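PDB 1WE1: heme oxygenase 1 from Synechocystis sp., which catalyses the oxygen-dependent opening of heme b to biliverdin IXalpha, carbon monoxide and iron, and probably thereby supplies a key step toward the chromophores of the photosynthetic antennae. Local coordinates for residues S51-E54 with E55-K59; N169-R172 with Q173-D177; L178-D181 with Q182-E186. All coordinates share one frame; numbering follows the deposited sequence.

Contact 1 (S51-E54 with E55-K59); sequences SAME and EEMAK
The flat carbonyl groups of Ser51, Ala52, Met53 and Glu54 each take the backbone N-H four residues on. Three of these bonds are routine, such as Met57 N to Met53 O at 2.9 Å. The fourth is not: Ala58 N stands above the plane of the Glu54 carbonyl, 45° out of it, and the bond from Ala58 N to Glu54 O stretches to 3.3 Å. Carbon packs beside the same oxygens, for Glu56 CG lies 3.3 Å from Ala52 O. Its chain bends at the second torsion (chi2 -69°), which turns the carboxylate forward along the helix, toward its C-terminal end. There Lys59 NZ meets Glu56 OE1 in a salt bridge of 3.4 Å, one turn further on, while OE2 pairs with Arg110 of helix 100-115. On another side of the helix the end of Met57 folds back, bent at chi2 and chi3, so that its methyl CE rests 4.2 Å from Met53 CG; both side chains lie against helix 120-146. The carboxylate of Glu54 is bound to Tyr128 OH and to the backbone N-H groups of Arg76 and Lys77. Helix 36-59 thus illustrates how one amphipathic helix can deal with unlike neighbours in its last turns. Its methionines supply a flexible apolar strip for packing, and Glu54 and Glu56 are drawn to different polar partners. With Lys59 on one oxygen and Arg110 on the other, the buried Glu56 is likely to remain ionised, its charge balanced from two directions.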
loop_
_atom_site.group_PDB
_atom_site.type_symbol
_atom_site.label_atom_id
_atom_site.label_comp_id
_atom_site.label_asym_id
_atom_site.label_seq_id
_atom_site.Cartn_x
_atom_site.Cartn_y
_atom_site.Cartn_z
ATOM N N SER A 51 -0.645 -6.335 7.734
ATOM C CA SER A 51 -0.732 -7.051 8.999
ATOM C C SER A 51 0.603 -6.917 9.712
ATOM O O SER A 51 0.651 -6.498 10.869
ATOM C CB SER A 51 -1.054 -8.531 8.782
ATOM O OG SER A 51 -2.378 -8.689 8.307
ATOM N N ALA A 52 1.680 -7.264 9.005
ATOM C CA ALA A 52 3.043 -7.194 9.542
ATOM C C ALA A 52 3.363 -5.806 10.094
ATOM O O ALA A 52 3.767 -5.656 11.241
ATOM C CB ALA A 52 4.047 -7.554 8.455
ATOM N N MET A 53 3.162 -4.800 9.254
ATOM C CA MET A 53 3.422 -3.414 9.602
ATOM C C MET A 53 2.600 -2.914 10.789
ATOM O O MET A 53 3.134 -2.293 11.694
ATOM C CB MET A 53 3.166 -2.562 8.363
ATOM C CG MET A 53 3.365 -1.082 8.502
ATOM S SD MET A 53 3.462 -0.381 6.835
ATOM C CE MET A 53 1.974 -1.079 6.045
ATOM N N GLU A 54 1.303 -3.192 10.798
ATOM C CA GLU A 54 0.446 -2.735 11.892
ATOM C C GLU A 54 0.711 -3.431 13.227
ATOM O O GLU A 54 0.508 -2.845 14.293
ATOM C CB GLU A 54 -1.021 -2.868 11.486
ATOM C CG GLU A 54 -1.531 -1.622 10.784
ATOM C CD GLU A 54 -2.459 -1.912 9.625
ATOM O OE1 GLU A 54 -3.449 -2.652 9.813
ATOM O OE2 GLU A 54 -2.195 -1.385 8.524
ATOM N N GLU A 55 1.169 -4.674 13.170
ATOM C CA GLU A 55 1.489 -5.409 14.385
ATOM C C GLU A 55 2.769 -4.812 15.012
ATOM O O GLU A 55 2.797 -4.481 16.198
ATOM C CB GLU A 55 1.709 -6.884 14.054
ATOM C CG GLU A 55 1.966 -7.784 15.240
ATOM C CD GLU A 55 2.053 -9.249 14.829
ATOM O OE1 GLU A 55 3.172 -9.817 14.824
ATOM O OE2 GLU A 55 0.993 -9.832 14.500
ATOM N N GLU A 56 3.818 -4.673 14.200
ATOM C CA GLU A 56 5.094 -4.126 14.658
ATOM C C GLU A 56 4.938 -2.676 15.119
ATOM O O GLU A 56 5.508 -2.270 16.127
ATOM C CB GLU A 56 6.148 -4.199 13.542
ATOM C CG GLU A 56 6.517 -5.613 13.073
ATOM C CD GLU A 56 7.276 -6.421 14.116
ATOM O OE1 GLU A 56 7.554 -5.879 15.205
ATOM O OE2 GLU A 56 7.601 -7.602 13.850
ATOM N N MET A 57 4.162 -1.896 14.382
ATOM C CA MET A 57 3.963 -0.504 14.745
ATOM C C MET A 57 3.307 -0.367 16.128
ATOM O O MET A 57 3.588 0.582 16.863
ATOM C CB MET A 57 3.106 0.188 13.693
ATOM C CG MET A 57 3.277 1.690 13.657
ATOM S SD MET A 57 4.919 2.123 13.064
ATOM C CE MET A 57 4.729 1.701 11.339
ATOM N N ALA A 58 2.441 -1.316 16.479
ATOM C CA ALA A 58 1.754 -1.288 17.767
ATOM C C ALA A 58 2.721 -1.563 18.911
ATOM O O ALA A 58 2.507 -1.093 20.031
ATOM C CB ALA A 58 0.612 -2.298 17.785
ATOM N N LYS A 59 3.776 -2.327 18.638
ATOM C CA LYS A 59 4.781 -2.611 19.664
ATOM C C LYS A 59 5.540 -1.329 19.983
ATOM O O LYS A 59 6.029 -1.146 21.094
ATOM C CB LYS A 59 5.807 -3.639 19.189
ATOM C CG LYS A 59 5.309 -5.052 19.056
ATOM C CD LYS A 59 6.486 -6.024 19.146
ATOM C CE LYS A 59 7.633 -5.631 18.211
ATOM N NZ LYS A 59 8.804 -6.547 18.328
#

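Contact 2 (N169-R172 with Q173-D177); sequences NTYR and QAMND. With HEM (protoporphyrin IX containing Fe), chain H.
Arg172, whose carbonyl O receives Asn176 N at 3.0 Å in this last part of helix 164-176, sends its side chain to the heme. NH1 gives a hydrogen bond to propionate oxygen O2A of the heme, 2.7 Å long, with the oxygen at the edge of the guanidinium and near its plane. CG is anti to the carbonyl carbon (chi1 -68°) and the chain stays extended as far as NE, which carries the charge from the helix to the cofactor. Replacing Arg172 by an alanine would remove the guanidinium and would probably leave O2A without this donor and its charge less well balanced. Behind this first shell, Met175 packs across the ring of Tyr171 in an oblique Met-aromatic contact, SD lying 5.1 Å from the ring centroid and CE 3.9 Å from Tyr171 CE1. The Tyr171 hydroxyl is hydrogen-bonded to Ser124, and Met175 also touches Tyr125, another heme-binding residue. Further out, Gln173 NE2 reaches Asp177 OD2 on its syn side, a 2.6 Å bond that joins the helix to the turn beyond it. Together with Arg10, Tyr125 and Lys168, which also hydrogen-bond to the heme, Arg172 belongs to the polar shell round the cofactor in the all-helical heme oxygenase fold.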
loop_
_atom_site.group_PDB
_atom_site.type_symbol
_atom_site.label_atom_id
_atom_site.label_comp_id
_atom_site.label_asym_id
_atom_site.label_seq_id
_atom_site.Cartn_x
_atom_site.Cartn_y
_atom_site.Cartn_z
ATOM N N ASN A 169 -2.168 16.557 6.923
ATOM C CA ASN A 169 -1.260 17.587 7.428
ATOM C C ASN A 169 -0.692 17.172 8.777
ATOM O O ASN A 169 0.519 17.224 8.991
ATOM C CB ASN A 169 -1.971 18.932 7.558
ATOM C CG ASN A 169 -2.182 19.607 6.216
ATOM O OD1 ASN A 169 -1.264 19.671 5.390
ATOM N ND2 ASN A 169 -3.388 20.127 5.993
ATOM N N THR A 170 -1.566 16.764 9.687
ATOM C CA THR A 170 -1.114 16.316 10.989
ATOM C C THR A 170 -0.006 15.289 10.755
ATOM O O THR A 170 1.028 15.307 11.431
ATOM C CB THR A 170 -2.253 15.639 11.778
ATOM O OG1 THR A 170 -3.302 16.589 12.018
ATOM C CG2 THR A 170 -1.732 15.087 13.109
ATOM N N TYR A 171 -0.221 14.409 9.775
ATOM C CA TYR A 171 0.744 13.364 9.461
ATOM C C TYR A 171 2.081 13.894 8.913
ATOM O O TYR A 171 3.141 13.471 9.375
ATOM C CB TYR A 171 0.120 12.344 8.493
ATOM C CG TYR A 171 0.981 11.113 8.283
ATOM C CD1 TYR A 171 2.059 11.138 7.394
ATOM C CD2 TYR A 171 0.762 9.947 9.022
ATOM C CE1 TYR A 171 2.900 10.039 7.247
ATOM C CE2 TYR A 171 1.595 8.842 8.886
ATOM C CZ TYR A 171 2.666 8.893 7.993
ATOM O OH TYR A 171 3.493 7.800 7.822
ATOM N N ARG A 172 2.044 14.799 7.935
ATOM C CA ARG A 172 3.279 15.368 7.384
ATOM C C ARG A 172 3.985 16.108 8.514
ATOM O O ARG A 172 5.202 16.019 8.684
ATOM C CB ARG A 172 2.972 16.373 6.278
ATOM C CG ARG A 172 2.389 15.805 5.009
ATOM C CD ARG A 172 1.801 16.943 4.201
ATOM N NE ARG A 172 1.361 16.550 2.869
ATOM C CZ ARG A 172 2.165 16.063 1.928
ATOM N NH1 ARG A 172 1.661 15.741 0.741
ATOM N NH2 ARG A 172 3.463 15.887 2.174
ATOM N N GLN A 173 3.191 16.854 9.276
ATOM C CA GLN A 173 3.674 17.617 10.417
ATOM C C GLN A 173 4.380 16.653 11.361
ATOM O O GLN A 173 5.532 16.872 11.746
ATOM C CB GLN A 173 2.487 18.282 11.133
ATOM C CG GLN A 173 2.841 19.077 12.391
ATOM C CD GLN A 173 3.787 20.231 12.106
ATOM O OE1 GLN A 173 3.518 21.071 11.243
ATOM N NE2 GLN A 173 4.900 20.280 12.833
ATOM N N ALA A 174 3.678 15.582 11.720
ATOM C CA ALA A 174 4.223 14.571 12.614
ATOM C C ALA A 174 5.632 14.185 12.181
ATOM O O ALA A 174 6.542 14.110 13.004
ATOM C CB ALA A 174 3.325 13.349 12.625
ATOM N N MET A 175 5.811 13.952 10.886
ATOM C CA MET A 175 7.117 13.586 10.357
ATOM C C MET A 175 8.146 14.703 10.536
ATOM O O MET A 175 9.303 14.439 10.865
ATOM C CB MET A 175 7.010 13.235 8.871
ATOM C CG MET A 175 6.276 11.941 8.570
ATOM S SD MET A 175 6.607 11.347 6.889
ATOM C CE MET A 175 5.638 12.505 5.903
ATOM N N ASN A 176 7.715 15.945 10.313
ATOM C CA ASN A 176 8.585 17.110 10.433
ATOM C C ASN A 176 9.003 17.447 11.864
ATOM O O ASN A 176 9.849 18.317 12.078
ATOM C CB ASN A 176 7.915 18.328 9.798
ATOM C CG ASN A 176 7.750 18.179 8.300
ATOM O OD1 ASN A 176 8.724 17.981 7.570
ATOM N ND2 ASN A 176 6.510 18.270 7.832
ATOM N N ASP A 177 8.406 16.765 12.838
ATOM C CA ASP A 177 8.746 16.990 14.237
ATOM C C ASP A 177 9.407 15.745 14.813
ATOM O O ASP A 177 9.377 15.518 16.023
ATOM C CB ASP A 177 7.499 17.328 15.067
ATOM C CG ASP A 177 6.750 18.547 14.544
ATOM O OD1 ASP A 177 7.409 19.497 14.061
ATOM O OD2 ASP A 177 5.500 18.560 14.630
HETATM C CHA HEM H . 0.934 10.490 -3.769
HETATM C CHB HEM H . 2.534 6.050 -2.710
HETATM C CHC HEM H . 1.004 4.635 -7.093
HETATM C CHD HEM H . -1.798 8.525 -7.284
HETATM C C1A HEM H . 1.642 9.455 -3.121
HETATM C C2A HEM H . 2.457 9.580 -1.923
HETATM C C3A HEM H . 2.949 8.334 -1.651
HETATM C C4A HEM H . 2.367 7.435 -2.659
HETATM C CMA HEM H . 3.875 7.909 -0.552
HETATM C CAA HEM H . 2.655 10.849 -1.107
HETATM C CBA HEM H . 3.635 11.884 -1.710
HETATM C CGA HEM H . 3.820 13.048 -0.922
HETATM O O1A HEM H . 4.907 13.088 -0.222
HETATM O O2A HEM H . 3.000 13.987 -0.878
HETATM C C1B HEM H . 2.290 5.259 -3.845
HETATM C C2B HEM H . 2.770 3.890 -4.025
HETATM C C3B HEM H . 2.290 3.469 -5.232
HETATM C C4B HEM H . 1.590 4.613 -5.814
HETATM C CMB HEM H . 3.603 3.138 -3.018
HETATM C CAB HEM H . 2.376 2.097 -5.871
HETATM C CBB HEM H . 3.818 1.644 -6.221
HETATM C C1C HEM H . 0.039 5.520 -7.502
HETATM C C2C HEM H . -0.847 5.348 -8.644
HETATM C C3C HEM H . -1.448 6.543 -8.811
HETATM C C4C HEM H . -1.185 7.326 -7.625
HETATM C CMC HEM H . -1.007 4.061 -9.431
HETATM C CAC HEM H . -2.245 7.015 -10.029
HETATM C CBC HEM H . -3.754 6.673 -9.873
HETATM C C1D HEM H . -1.317 9.435 -6.311
HETATM C C2D HEM H . -1.837 10.788 -6.126
HETATM C C3D HEM H . -1.106 11.322 -5.114
HETATM C C4D HEM H . -0.095 10.309 -4.721
HETATM C CMD HEM H . -2.942 11.361 -6.955
HETATM C CAD HEM H . -1.210 12.673 -4.448
HETATM C CBD HEM H . -0.190 13.733 -5.063
HETATM C CGD HEM H . -0.073 14.906 -4.279
HETATM O O1D HEM H . 0.002 14.825 -2.996
HETATM O O2D HEM H . -0.035 16.044 -4.830
HETATM N NA HEM H . 1.616 8.154 -3.564
HETATM N NB HEM H . 1.566 5.685 -4.936
HETATM N NC HEM H . -0.217 6.740 -6.852
HETATM N ND HEM H . -0.288 9.164 -5.412
HETATM FE FE HEM H . 0.679 7.454 -5.193
HETATM O O HOH W 1 -0.641 6.906 -4.098
#

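Contact 3 (L178-D181 with Q182-E186); sequences LPID and QATAE
Asp181 is the N-cap of helix 182-205, and a hydrophobic staple joins Ile180, just before the cap, to Ala185 in the first turn. The carboxylate of Asp181 leans forward over the first turn, CG lying between the backbone N and the carbonyl carbon (chi1 64°), a torsion that brings OD1 to the N-H of Thr184. This capping bond runs from Thr184 N to Asp181 OD1 over 2.8 Å, and the N-H meets the oxygen nearly along its C-O axis. The side chain of Thr184 crosses that of Asp181 at about a right angle and donates from its hydroxyl to the backbone: Thr184 OG1 lies 2.9 Å from Asp181 O, in the carbonyl plane and on a lone pair. The same oxygen takes Ala185 N at 3.1 Å in a nearly straight bond (173°), with a weak hydrogen bond from Thr184 N besides. Ahead of the cap, Ile180 reaches over the helix end and lays its CD1 methyl 3.5 Å from Ala185 CB, while its other neighbours include Leu5 and Ile65. The chain enters this cap from an inverse gamma turn centred on Pro179, in which Ile180 N bonds to Leu178 O at 2.8 Å. The case shows a general solution to helix initiation: a first-turn N-H without a full helical backbone partner is given a side-chain acceptor. Placed at the positive end of the helix dipole, the Asp181 carboxylate is probably stabilised as an anion, and the staple beside it joins the helix start to the apolar packing around helix 5-12.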
loop_
_atom_site.group_PDB
_atom_site.type_symbol
_atom_site.label_atom_id
_atom_site.label_comp_id
_atom_site.label_asym_id
_atom_site.label_seq_id
_atom_site.Cartn_x
_atom_site.Cartn_y
_atom_site.Cartn_z
ATOM N N LEU A 178 10.009 14.942 13.941
ATOM C CA LEU A 178 10.675 13.711 14.362
ATOM C C LEU A 178 12.093 13.948 14.867
ATOM O O LEU A 178 12.892 14.623 14.217
ATOM C CB LEU A 178 10.710 12.709 13.202
ATOM C CG LEU A 178 9.708 11.551 13.230
ATOM C CD1 LEU A 178 8.331 12.043 13.634
ATOM C CD2 LEU A 178 9.674 10.893 11.860
ATOM N N PRO A 179 12.418 13.391 16.045
ATOM C CA PRO A 179 13.736 13.513 16.680
ATOM C C PRO A 179 14.826 12.697 15.982
ATOM O O PRO A 179 15.357 11.741 16.550
ATOM C CB PRO A 179 13.471 13.029 18.103
ATOM C CG PRO A 179 12.399 12.000 17.911
ATOM C CD PRO A 179 11.476 12.673 16.925
ATOM N N ILE A 180 15.165 13.075 14.754
ATOM C CA ILE A 180 16.189 12.352 14.008
ATOM C C ILE A 180 17.197 13.292 13.352
ATOM O O ILE A 180 16.892 14.461 13.106
ATOM C CB ILE A 180 15.562 11.468 12.894
ATOM C CG1 ILE A 180 14.894 12.351 11.833
ATOM C CG2 ILE A 180 14.548 10.507 13.503
ATOM C CD1 ILE A 180 14.411 11.599 10.615
ATOM N N ASP A 181 18.393 12.775 13.071
ATOM C CA ASP A 181 19.431 13.573 12.425
ATOM C C ASP A 181 19.420 13.350 10.913
ATOM O O ASP A 181 19.196 12.238 10.440
ATOM C CB ASP A 181 20.822 13.243 13.001
ATOM C CG ASP A 181 21.258 11.807 12.725
ATOM O OD1 ASP A 181 21.189 11.372 11.557
ATOM O OD2 ASP A 181 21.692 11.116 13.675
ATOM N N GLN A 182 19.656 14.421 10.163
ATOM C CA GLN A 182 19.669 14.364 8.709
ATOM C C GLN A 182 20.307 13.101 8.129
ATOM O O GLN A 182 19.920 12.647 7.049
ATOM C CB GLN A 182 20.377 15.600 8.156
ATOM C CG GLN A 182 19.462 16.505 7.372
ATOM C CD GLN A 182 19.031 15.884 6.068
ATOM O OE1 GLN A 182 18.066 16.328 5.449
ATOM N NE2 GLN A 182 19.754 14.857 5.631
ATOM N N ALA A 183 21.280 12.538 8.844
ATOM C CA ALA A 183 21.962 11.327 8.384
ATOM C C ALA A 183 20.986 10.156 8.259
ATOM O O ALA A 183 20.929 9.484 7.226
ATOM C CB ALA A 183 23.087 10.965 9.342
ATOM N N THR A 184 20.220 9.916 9.318
ATOM C CA THR A 184 19.248 8.836 9.317
ATOM C C THR A 184 18.051 9.210 8.434
ATOM O O THR A 184 17.513 8.369 7.711
ATOM C CB THR A 184 18.771 8.516 10.759
ATOM O OG1 THR A 184 18.127 9.661 11.322
ATOM C CG2 THR A 184 19.958 8.129 11.642
ATOM N N ALA A 185 17.648 10.476 8.484
ATOM C CA ALA A 185 16.527 10.945 7.675
ATOM C C ALA A 185 16.775 10.567 6.222
ATOM O O ALA A 185 15.844 10.471 5.421
ATOM C CB ALA A 185 16.378 12.455 7.800
ATOM N N GLU A 186 18.037 10.349 5.884
ATOM C CA GLU A 186 18.377 9.977 4.528
ATOM C C GLU A 186 18.304 8.465 4.334
ATOM O O GLU A 186 18.096 7.991 3.221
ATOM C CB GLU A 186 19.759 10.532 4.167
ATOM C CG GLU A 186 19.743 12.057 3.995
ATOM C CD GLU A 186 21.083 12.652 3.569
ATOM O OE1 GLU A 186 21.100 13.843 3.178
ATOM O OE2 GLU A 186 22.115 11.947 3.628
#

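Overall arrangement
From the N terminus, contact 1 comes first, in the closing turns of helix 36-59, where it faces helices 100-115 and 120-146. More than a hundred residues later the chain reaches contact 2, at the end of helix 164-176 beside the heme, and contact 3 follows at once, where a short loop leads into helix 182-205. All three are local and lie in series; none nests in or crosses another, and none closes a long loop. Contacts 2 and 3 adjoin in sequence, their centres 14 Å apart, and both face helix 5-12. Contact 1 touches neither, yet it shares helix 120-146 with contact 2 as a common neighbour.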